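Local coordinates for protein 4-hydroxybutyrate coenzyme A transferase (Shewanella oneidensis, PDB 2OAS) that probably transfers coenzyme A between small carboxylic acids, as a 4-hydroxybutyrate CoA-transferase, and binds coenzyme A, at residues 112-117 against 141-146; 307-312 against 362-367; 294-299 against 339-344. One frame throughout, in Å; residues are numbered along the deposited sequence.

Contact 1: residues 112-117 against 141-146; sequences DTAIIQ and QVAGKI
T113 and A114 lie beside K145 and I146 as neighbouring parallel strands in the sheet of the N-terminal domain, joined through helix 136-142 as a beta-alpha-beta crossover. K145 N donates to D112 O at 2.9 Å, from 27° outside the carbonyl plane, whereas A114 N meets K145 O at 3.1 Å in that plane. The same K145 oxygen also receives a CA-H contact from T113, so one acceptor is held by the backbone of two successive residues. Glycine suits position 144, since any side chain would start with a CB only 2.8 Å from D112 O.

On the face of T113 and K145, the lysine lies along the threonine, both leaving the sheet on one side. K145 sets CG between its backbone N and carbonyl carbon (chi1 62°), which brings CG to 3.5 Å from T113 CB; farther out, K145 CE lies 3.5 Å from T113 CG2. Lysine fits here because its aliphatic stem covers the threonine while a bend at chi4 (-68°) turns the ammonium group to a salt bridge with E20. D112 likewise finds its polar partner away from these strands, at the backbone N of T21.

The other face, with A114, I116 and I146, looks onto helix 136-142, and its residues are apolar and buried. A114 is small enough for A143, which follows the helix, to bring CB to 4.0 Å from A114 CB. I116 and I146 both touch C140 of the helix and meet each other with their branches at an angle: I116 CD1 rests 3.6 Å from I146 CG2.

Contact 2: residues 307-312 against 362-367; sequences ALQVDL and RIASVL. With COA (coenzyme A), chain C.
R362 places CG anti to its own carbonyl carbon (chi1 -66°) and then runs straight out to NE, which carries the guanidinium past the L308 carbonyl to the A307 backbone and the coenzyme. There two nitrogens grip one diphosphate oxygen, NH1 at 2.8 Å and NH2 at 3.0 Å from O2A of coenzyme A, while NH2 also makes a weak bond to A307 O, which lies near the guanidinium plane at its edge. One guanidinium face carries the adenine carbon C8A, 3.2 Å above the plane and toward its rim. A leucine in place of this arginine removes both donors, and O2A is likely to lose its charged mate on this side and the adenine its flat neighbour.

L308 reads the base through its backbone: N6A donates to L308 O at 2.6 Å, nearly straight at 169°. Its apolar branch CD2 lies against the pantetheine methyl CDP. L308 and Q309 face C317 in a classic beta bulge, within the mixed sheet where strand 309-311 runs parallel to the short, weakly bonded strand 363-364. The pairing rests on V310, its N giving to R362 O at 2.7 Å and its O receiving A364 N at 2.9 Å.

Q309 has CG opposite its backbone N (chi1 176°) and stays extended, which lays the amide along L367, OE1 coming 3.6 Å from L367 CG; glutamine suits because its stem packs on leucine while OE1 accepts from S368 N. Apolar L367 also touches D311 CB with CD1 at 3.5 Å, and the short D311 carboxylate takes the N-H groups of T313 and Q315 on OD1.

Contact 3: residues 294-299 against 339-344; sequences IIRKNP and AGLSEG
R296 crosses L341 at an angle, presenting one face of its guanidinium to the leucine. Over this flat end L341 CD2 sits 3.8 Å above the plane, toward the rim on the NH2 side, and L341 CB comes 3.7 Å from R296 NE; the stem is touched too, L341 CB lying 3.9 Å from R296 CB. R296 gets there by starting with CG between its backbone N and carbonyl carbon (chi1 75°) and bending again at chi3 (-55°). Arginine suits this partly exposed place: its flat group can cover an apolar side chain and still keep its N-H groups for polar partners, such as the long, weak ion pair of NH1 with D291 of the second subunit. L341 also packs on E99 of that subunit.

Deeper in, S342 turns OG anti to its own backbone N (chi1 164°), toward the loop across from it. The hydroxyl donates to N298 O at 2.6 Å, in the carbonyl plane and on a lone pair. This small, buried group also binds, weakly, the N of V301, where the loop passes into strand 301-305. The N298 side chain leaves the backbone away from 339-344, and its OD1 accepts from the backbone N of R254 and F255.

P299 is a rigid, apolar neighbour for the more exposed E343, whose OE1 lies 4.0 Å from P299 CB. A water accepts from E343 N at 3.2 Å; its other link, to R296 O, is too short to be certain.

Each segment carries the chain out of a helix: I295 to N298 form a type I turn after 292-295, and S342 is the first residue to leave 332-341. The chain then enters neighbouring parallel strands 301-305 and 346-350, the helix-to-strand connections typical of a Rossmann-like alpha/beta domain.

Contact 1 belongs to the N-terminal domain, about 40 Å centre to centre from contact 2; contacts 2 and 3 share the C-terminal domain. Their segments interleave along the chain: parallel strands 301-305 and 346-350 are entered from contact 3 and lead on toward contact 2. Buried are the helix-facing side of contact 1, where backbone bonds join strands over apolar packing, and the coenzyme-binding end of contact 2, where charge is added to a short strand pair. Contact 3 has no strand pairing: an exposed rim at E343 lies above buried S342. The second subunit does not touch contact 1, reaches contact 2 through V366 alone, and lies beside the arginine-leucine pair of contact 3.

Contact 1: residues 112-117 against 141-146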
loop_
_atom_site.group_PDB
_atom_site.type_symbol
_atom_site.label_atom_id
_atom_site.label_comp_id
_atom_site.label_asym_id
_atom_site.label_seq_id
_atom_site.Cartn_x
_atom_site.Cartn_y
_atom_site.Cartn_z
ATOM N N ASP A 112 -20.346 12.189 17.988
ATOM C CA ASP A 112 -21.520 12.545 18.785
ATOM C C ASP A 112 -22.749 12.753 17.920
ATOM O O ASP A 112 -23.854 12.398 18.307
ATOM C CB ASP A 112 -21.250 13.795 19.629
ATOM C CG ASP A 112 -20.126 13.588 20.654
ATOM O OD1 ASP A 112 -20.142 12.568 21.372
ATOM O OD2 ASP A 112 -19.224 14.464 20.743
ATOM N N THR A 113 -22.563 13.334 16.747
ATOM C CA THR A 113 -23.695 13.542 15.858
ATOM C C THR A 113 -23.277 13.609 14.398
ATOM O O THR A 113 -22.232 14.168 14.052
ATOM C CB THR A 113 -24.499 14.831 16.232
ATOM O OG1 THR A 113 -24.513 15.725 15.129
ATOM C CG2 THR A 113 -23.907 15.518 17.440
ATOM N N ALA A 114 -24.107 13.030 13.538
ATOM C CA ALA A 114 -23.850 13.014 12.102
ATOM C C ALA A 114 -24.866 13.870 11.362
ATOM O O ALA A 114 -26.075 13.682 11.518
ATOM C CB ALA A 114 -23.910 11.595 11.577
ATOM N N ILE A 115 -24.378 14.808 10.560
ATOM C CA ILE A 115 -25.256 15.660 9.784
ATOM C C ILE A 115 -25.378 15.011 8.415
ATOM O O ILE A 115 -24.372 14.779 7.736
ATOM C CB ILE A 115 -24.667 17.071 9.571
ATOM C CG1 ILE A 115 -24.086 17.618 10.880
ATOM C CG2 ILE A 115 -25.750 17.982 9.016
ATOM C CD1 ILE A 115 -25.077 17.698 12.014
ATOM N N ILE A 116 -26.602 14.725 7.991
ATOM C CA ILE A 116 -26.758 14.081 6.703
ATOM C C ILE A 116 -27.910 14.619 5.873
ATOM O O ILE A 116 -28.790 15.296 6.383
ATOM C CB ILE A 116 -26.937 12.562 6.885
ATOM C CG1 ILE A 116 -28.226 12.269 7.644
ATOM C CG2 ILE A 116 -25.792 12.005 7.688
ATOM C CD1 ILE A 116 -28.477 10.794 7.837
ATOM N N GLN A 117 -27.881 14.319 4.582
ATOM C CA GLN A 117 -28.921 14.741 3.657
ATOM C C GLN A 117 -29.523 13.487 3.021
ATOM O O GLN A 117 -28.806 12.726 2.360
ATOM C CB GLN A 117 -28.331 15.611 2.562
ATOM C CG GLN A 117 -29.394 16.224 1.679
ATOM C CD GLN A 117 -28.833 17.159 0.651
ATOM O OE1 GLN A 117 -29.571 17.843 -0.046
ATOM N NE2 GLN A 117 -27.509 17.201 0.551
ATOM N N GLN A 141 -23.963 4.760 12.008
ATOM C CA GLN A 141 -24.057 3.575 12.843
ATOM C C GLN A 141 -23.583 3.863 14.266
ATOM O O GLN A 141 -24.227 3.484 15.242
ATOM C CB GLN A 141 -23.219 2.431 12.245
ATOM C CG GLN A 141 -24.005 1.161 11.867
ATOM C CD GLN A 141 -24.545 1.188 10.415
ATOM O OE1 GLN A 141 -24.033 0.478 9.523
ATOM N NE2 GLN A 141 -25.575 2.017 10.178
ATOM N N VAL A 142 -22.454 4.549 14.384
ATOM C CA VAL A 142 -21.896 4.837 15.687
ATOM C C VAL A 142 -22.259 6.213 16.239
ATOM O O VAL A 142 -22.030 6.498 17.410
ATOM C CB VAL A 142 -20.370 4.682 15.651
ATOM C CG1 VAL A 142 -20.014 3.289 15.172
ATOM C CG2 VAL A 142 -19.757 5.715 14.721
ATOM N N ALA A 143 -22.834 7.069 15.409
ATOM C CA ALA A 143 -23.175 8.397 15.871
ATOM C C ALA A 143 -24.111 8.405 17.080
ATOM O O ALA A 143 -25.088 7.654 17.129
ATOM C CB ALA A 143 -23.792 9.184 14.742
ATOM N N GLY A 144 -23.816 9.267 18.053
ATOM C CA GLY A 144 -24.666 9.378 19.225
ATOM C C GLY A 144 -26.085 9.770 18.826
ATOM O O GLY A 144 -27.059 9.212 19.332
ATOM N N LYS A 145 -26.203 10.742 17.922
ATOM C CA LYS A 145 -27.499 11.193 17.425
ATOM C C LYS A 145 -27.357 11.599 15.959
ATOM O O LYS A 145 -26.257 11.912 15.512
ATOM C CB LYS A 145 -28.022 12.372 18.241
ATOM C CG LYS A 145 -27.162 13.628 18.195
ATOM C CD LYS A 145 -27.882 14.763 18.921
ATOM C CE LYS A 145 -27.055 16.032 18.967
ATOM N NZ LYS A 145 -25.862 15.887 19.836
ATOM N N ILE A 146 -28.454 11.586 15.207
ATOM C CA ILE A 146 -28.389 11.968 13.800
ATOM C C ILE A 146 -29.332 13.124 13.464
ATOM O O ILE A 146 -30.479 13.138 13.890
ATOM C CB ILE A 146 -28.719 10.770 12.877
ATOM C CG1 ILE A 146 -27.668 9.672 13.053
ATOM C CG2 ILE A 146 -28.744 11.212 11.428
ATOM C CD1 ILE A 146 -28.057 8.360 12.418
#

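Contact 2: residues 307-312 against 362-367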
loop_
_atom_site.group_PDB
_atom_site.type_symbol
_atom_site.label_atom_id
_atom_site.label_comp_id
_atom_site.label_asym_id
_atom_site.label_seq_id
_atom_site.Cartn_x
_atom_site.Cartn_y
_atom_site.Cartn_z
ATOM N N ALA A 307 -2.348 12.270 -10.366
ATOM C CA ALA A 307 -1.348 12.612 -9.366
ATOM C C ALA A 307 -0.862 14.060 -9.499
ATOM O O ALA A 307 -1.057 14.704 -10.519
ATOM C CB ALA A 307 -0.176 11.667 -9.470
ATOM N N LEU A 308 -0.218 14.550 -8.453
ATOM C CA LEU A 308 0.306 15.897 -8.441
ATOM C C LEU A 308 1.781 15.926 -8.825
ATOM O O LEU A 308 2.199 16.760 -9.606
ATOM C CB LEU A 308 0.144 16.508 -7.049
ATOM C CG LEU A 308 -1.305 16.609 -6.582
ATOM C CD1 LEU A 308 -1.327 16.897 -5.094
ATOM C CD2 LEU A 308 -2.051 17.677 -7.384
ATOM N N GLN A 309 2.567 15.020 -8.268
ATOM C CA GLN A 309 3.999 14.973 -8.565
ATOM C C GLN A 309 4.538 13.540 -8.536
ATOM O O GLN A 309 4.188 12.738 -7.663
ATOM C CB GLN A 309 4.759 15.837 -7.554
ATOM C CG GLN A 309 6.284 15.812 -7.664
ATOM C CD GLN A 309 6.967 16.678 -6.585
ATOM O OE1 GLN A 309 6.817 16.429 -5.377
ATOM N NE2 GLN A 309 7.708 17.695 -7.021
ATOM N N VAL A 310 5.396 13.228 -9.505
ATOM C CA VAL A 310 6.010 11.903 -9.611
ATOM C C VAL A 310 7.524 12.027 -9.780
ATOM O O VAL A 310 7.984 12.828 -10.597
ATOM C CB VAL A 310 5.468 11.153 -10.828
ATOM C CG1 VAL A 310 5.975 9.734 -10.814
ATOM C CG2 VAL A 310 3.936 11.199 -10.838
ATOM N N ASP A 311 8.296 11.235 -9.035
ATOM C CA ASP A 311 9.749 11.299 -9.153
ATOM C C ASP A 311 10.277 10.332 -10.214
ATOM O O ASP A 311 9.559 9.437 -10.656
ATOM C CB ASP A 311 10.431 11.034 -7.794
ATOM C CG ASP A 311 10.325 9.586 -7.342
ATOM O OD1 ASP A 311 9.740 8.764 -8.080
ATOM O OD2 ASP A 311 10.825 9.265 -6.240
ATOM N N LEU A 312 11.526 10.509 -10.622
ATOM C CA LEU A 312 12.103 9.659 -11.658
ATOM C C LEU A 312 12.122 8.200 -11.279
ATOM O O LEU A 312 12.522 7.354 -12.072
ATOM C CB LEU A 312 13.537 10.098 -11.981
ATOM C CG LEU A 312 13.649 11.469 -12.641
ATOM C CD1 LEU A 312 15.104 11.851 -12.859
ATOM C CD2 LEU A 312 12.889 11.421 -13.959
ATOM N N ARG A 362 5.622 18.102 -13.423
ATOM C CA ARG A 362 4.984 17.186 -12.485
ATOM C C ARG A 362 5.896 15.982 -12.257
ATOM O O ARG A 362 5.839 15.304 -11.226
ATOM C CB ARG A 362 3.614 16.747 -13.008
ATOM C CG ARG A 362 2.617 17.889 -13.077
ATOM C CD ARG A 362 1.201 17.400 -12.918
ATOM N NE ARG A 362 0.267 18.514 -12.913
ATOM C CZ ARG A 362 -1.025 18.417 -12.613
ATOM N NH1 ARG A 362 -1.784 19.500 -12.642
ATOM N NH2 ARG A 362 -1.561 17.252 -12.282
ATOM N N ILE A 363 6.745 15.723 -13.241
ATOM C CA ILE A 363 7.699 14.646 -13.148
ATOM C C ILE A 363 9.001 15.308 -12.733
ATOM O O ILE A 363 9.725 15.862 -13.561
ATOM C CB ILE A 363 7.890 13.971 -14.489
ATOM C CG1 ILE A 363 6.542 13.476 -14.999
ATOM C CG2 ILE A 363 8.879 12.842 -14.361
ATOM C CD1 ILE A 363 6.591 12.963 -16.402
ATOM N N ALA A 364 9.273 15.270 -11.432
ATOM C CA ALA A 364 10.471 15.865 -10.865
ATOM C C ALA A 364 11.495 14.784 -10.601
ATOM O O ALA A 364 11.150 13.617 -10.439
ATOM C CB ALA A 364 10.136 16.572 -9.563
ATOM N N SER A 365 12.762 15.176 -10.553
ATOM C CA SER A 365 13.815 14.215 -10.296
ATOM C C SER A 365 13.593 13.613 -8.905
ATOM O O SER A 365 13.861 12.439 -8.675
ATOM C CB SER A 365 15.177 14.900 -10.366
ATOM O OG SER A 365 15.253 15.936 -9.409
ATOM N N VAL A 366 13.091 14.423 -7.983
ATOM C CA VAL A 366 12.834 13.941 -6.645
ATOM C C VAL A 366 11.624 14.665 -6.087
ATOM O O VAL A 366 11.339 15.805 -6.456
ATOM C CB VAL A 366 14.053 14.172 -5.715
ATOM C CG1 VAL A 366 14.229 15.653 -5.432
ATOM C CG2 VAL A 366 13.876 13.406 -4.435
ATOM N N LEU A 367 10.896 13.996 -5.208
ATOM C CA LEU A 367 9.718 14.594 -4.614
ATOM C C LEU A 367 10.100 15.755 -3.701
ATOM O O LEU A 367 11.120 15.704 -3.024
ATOM C CB LEU A 367 8.939 13.537 -3.832
ATOM C CG LEU A 367 7.657 13.015 -4.479
ATOM C CD1 LEU A 367 7.885 12.636 -5.935
ATOM C CD2 LEU A 367 7.173 11.817 -3.681
HETATM N N1A COA C . 3.735 21.324 -8.270
HETATM C C2A COA C . 3.227 22.678 -8.063
HETATM N N3A COA C . 1.798 22.846 -8.396
HETATM C C4A COA C . 0.972 21.741 -8.914
HETATM C C5A COA C . 1.481 20.405 -9.101
HETATM C C6A COA C . 2.915 20.213 -8.784
HETATM N N6A COA C . 3.518 18.942 -8.948
HETATM N N7A COA C . 0.487 19.574 -9.593
HETATM C C8A COA C . -0.646 20.401 -9.683
HETATM N N9A COA C . -0.380 21.726 -9.269
HETATM C C1B COA C . -1.280 22.861 -9.232
HETATM C C2B COA C . -2.042 23.284 -10.526
HETATM O O2B COA C . -1.580 24.473 -11.060
HETATM C C3B COA C . -3.528 23.320 -10.169
HETATM O O3B COA C . -4.098 24.631 -10.476
HETATM P P3B COA C . -5.616 25.008 -10.231
HETATM O O7A COA C . -6.589 24.117 -10.894
HETATM O O8A COA C . -5.894 24.980 -8.763
HETATM O O9A COA C . -5.820 26.379 -10.676
HETATM C C4B COA C . -3.643 22.937 -8.743
HETATM O O4B COA C . -2.332 22.677 -8.213
HETATM C C5B COA C . -4.681 21.741 -8.861
HETATM O O5B COA C . -4.141 20.648 -9.622
HETATM P P1A COA C . -4.979 19.589 -10.589
HETATM O O1A COA C . -5.742 20.220 -11.630
HETATM O O2A COA C . -4.059 18.582 -11.243
HETATM O O3A COA C . -5.907 18.866 -9.536
HETATM P P2A COA C . -6.907 17.731 -9.898
HETATM O O4A COA C . -8.259 18.148 -9.538
HETATM O O5A COA C . -6.882 17.429 -11.318
HETATM O O6A COA C . -6.568 16.425 -9.317
HETATM C CBP COA C . -5.404 14.860 -7.708
HETATM C CCP COA C . -5.401 15.620 -9.157
HETATM C CDP COA C . -5.213 16.195 -6.906
HETATM C CEP COA C . -4.114 13.946 -7.535
HETATM C CAP COA C . -6.873 14.130 -7.325
HETATM O OAP COA C . -6.921 13.092 -8.352
HETATM C C9P COA C . -6.897 13.440 -5.957
HETATM O O9P COA C . -7.507 13.988 -5.051
HETATM N N8P COA C . -6.224 12.198 -5.831
HETATM C C7P COA C . -6.057 11.275 -4.717
HETATM C C6P COA C . -6.555 9.797 -4.920
HETATM C C5P COA C . -7.986 9.562 -4.656
HETATM O O5P COA C . -8.352 8.550 -4.048
HETATM N N4P COA C . -8.872 10.589 -5.143
HETATM C C3P COA C . -10.318 10.739 -5.067
HETATM C C2P COA C . -11.180 9.500 -5.516
HETATM S S1P COA C . -12.392 8.983 -4.266
#

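Contact 3: residues 294-299 against 339-344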
loop_
_atom_site.group_PDB
_atom_site.type_symbol
_atom_site.label_atom_id
_atom_site.label_comp_id
_atom_site.label_asym_id
_atom_site.label_seq_id
_atom_site.Cartn_x
_atom_site.Cartn_y
_atom_site.Cartn_z
ATOM N N ILE A 294 -11.954 -7.149 -2.633
ATOM C CA ILE A 294 -13.152 -7.240 -3.476
ATOM C C ILE A 294 -12.857 -6.828 -4.916
ATOM O O ILE A 294 -13.287 -7.492 -5.858
ATOM C CB ILE A 294 -14.284 -6.359 -2.926
ATOM C CG1 ILE A 294 -14.792 -6.959 -1.624
ATOM C CG2 ILE A 294 -15.408 -6.244 -3.939
ATOM C CD1 ILE A 294 -15.826 -6.113 -0.955
ATOM N N ILE A 295 -12.114 -5.739 -5.072
ATOM C CA ILE A 295 -11.763 -5.228 -6.388
ATOM C C ILE A 295 -11.084 -6.274 -7.279
ATOM O O ILE A 295 -11.385 -6.378 -8.477
ATOM C CB ILE A 295 -10.823 -4.017 -6.258
ATOM C CG1 ILE A 295 -11.434 -2.987 -5.311
ATOM C CG2 ILE A 295 -10.565 -3.405 -7.626
ATOM C CD1 ILE A 295 -10.554 -1.787 -5.062
ATOM N N ARG A 296 -10.161 -7.035 -6.690
ATOM C CA ARG A 296 -9.423 -8.092 -7.396
ATOM C C ARG A 296 -10.342 -9.209 -7.904
ATOM O O ARG A 296 -9.940 -10.001 -8.755
ATOM C CB ARG A 296 -8.367 -8.712 -6.473
ATOM C CG ARG A 296 -8.951 -9.656 -5.419
ATOM C CD ARG A 296 -7.871 -10.262 -4.508
ATOM N NE ARG A 296 -6.815 -10.933 -5.264
ATOM C CZ ARG A 296 -5.763 -11.529 -4.712
ATOM N NH1 ARG A 296 -5.624 -11.546 -3.393
ATOM N NH2 ARG A 296 -4.842 -12.097 -5.482
ATOM N N LYS A 297 -11.568 -9.280 -7.386
ATOM C CA LYS A 297 -12.498 -10.330 -7.817
ATOM C C LYS A 297 -12.935 -10.176 -9.275
ATOM O O LYS A 297 -13.329 -11.151 -9.918
ATOM C CB LYS A 297 -13.738 -10.386 -6.905
ATOM C CG LYS A 297 -13.452 -10.870 -5.490
ATOM C CD LYS A 297 -14.702 -10.905 -4.636
ATOM C CE LYS A 297 -14.391 -11.420 -3.228
ATOM N NZ LYS A 297 -15.615 -11.479 -2.374
ATOM N N ASN A 298 -12.868 -8.955 -9.794
ATOM C CA ASN A 298 -13.242 -8.710 -11.180
ATOM C C ASN A 298 -12.025 -8.755 -12.083
ATOM O O ASN A 298 -11.028 -8.065 -11.836
ATOM C CB ASN A 298 -13.897 -7.343 -11.347
ATOM C CG ASN A 298 -15.293 -7.308 -10.816
ATOM O OD1 ASN A 298 -16.067 -8.241 -11.030
ATOM N ND2 ASN A 298 -15.640 -6.232 -10.133
ATOM N N PRO A 299 -12.095 -9.560 -13.154
ATOM C CA PRO A 299 -10.987 -9.697 -14.110
ATOM C C PRO A 299 -10.812 -8.471 -14.990
ATOM O O PRO A 299 -11.762 -7.739 -15.258
ATOM C CB PRO A 299 -11.383 -10.935 -14.915
ATOM C CG PRO A 299 -12.886 -10.890 -14.878
ATOM C CD PRO A 299 -13.174 -10.520 -13.454
ATOM N N ALA A 339 -5.972 -3.708 -8.838
ATOM C CA ALA A 339 -5.852 -3.809 -10.275
ATOM C C ALA A 339 -4.688 -4.734 -10.631
ATOM O O ALA A 339 -4.769 -5.474 -11.606
ATOM C CB ALA A 339 -5.644 -2.426 -10.880
ATOM N N GLY A 340 -3.614 -4.705 -9.842
ATOM C CA GLY A 340 -2.474 -5.574 -10.111
ATOM C C GLY A 340 -2.758 -7.028 -9.763
ATOM O O GLY A 340 -2.238 -7.951 -10.395
ATOM N N LEU A 341 -3.585 -7.224 -8.743
ATOM C CA LEU A 341 -3.975 -8.545 -8.283
ATOM C C LEU A 341 -5.021 -9.169 -9.205
ATOM O O LEU A 341 -5.098 -10.392 -9.325
ATOM C CB LEU A 341 -4.529 -8.452 -6.858
ATOM C CG LEU A 341 -3.499 -8.022 -5.811
ATOM C CD1 LEU A 341 -4.190 -7.670 -4.503
ATOM C CD2 LEU A 341 -2.488 -9.132 -5.616
ATOM N N SER A 342 -5.815 -8.327 -9.859
ATOM C CA SER A 342 -6.855 -8.792 -10.786
ATOM C C SER A 342 -6.275 -9.470 -12.027
ATOM O O SER A 342 -5.205 -9.096 -12.514
ATOM C CB SER A 342 -7.736 -7.616 -11.226
ATOM O OG SER A 342 -8.492 -7.957 -12.378
ATOM N N GLU A 343 -6.988 -10.457 -12.550
ATOM C CA GLU A 343 -6.506 -11.174 -13.727
ATOM C C GLU A 343 -6.453 -10.281 -14.959
ATOM O O GLU A 343 -7.483 -9.870 -15.489
ATOM C CB GLU A 343 -7.391 -12.392 -14.015
ATOM C CG GLU A 343 -7.588 -13.323 -12.823
ATOM C CD GLU A 343 -8.484 -14.519 -13.153
ATOM O OE1 GLU A 343 -9.663 -14.300 -13.541
ATOM O OE2 GLU A 343 -8.007 -15.672 -13.028
ATOM N N GLY A 344 -5.241 -9.987 -15.405
ATOM C CA GLY A 344 -5.069 -9.149 -16.572
ATOM C C GLY A 344 -5.390 -7.698 -16.265
ATOM O O GLY A 344 -5.646 -6.905 -17.167
HETATM O O HOH W 1 -9.233 -11.460 -10.534
#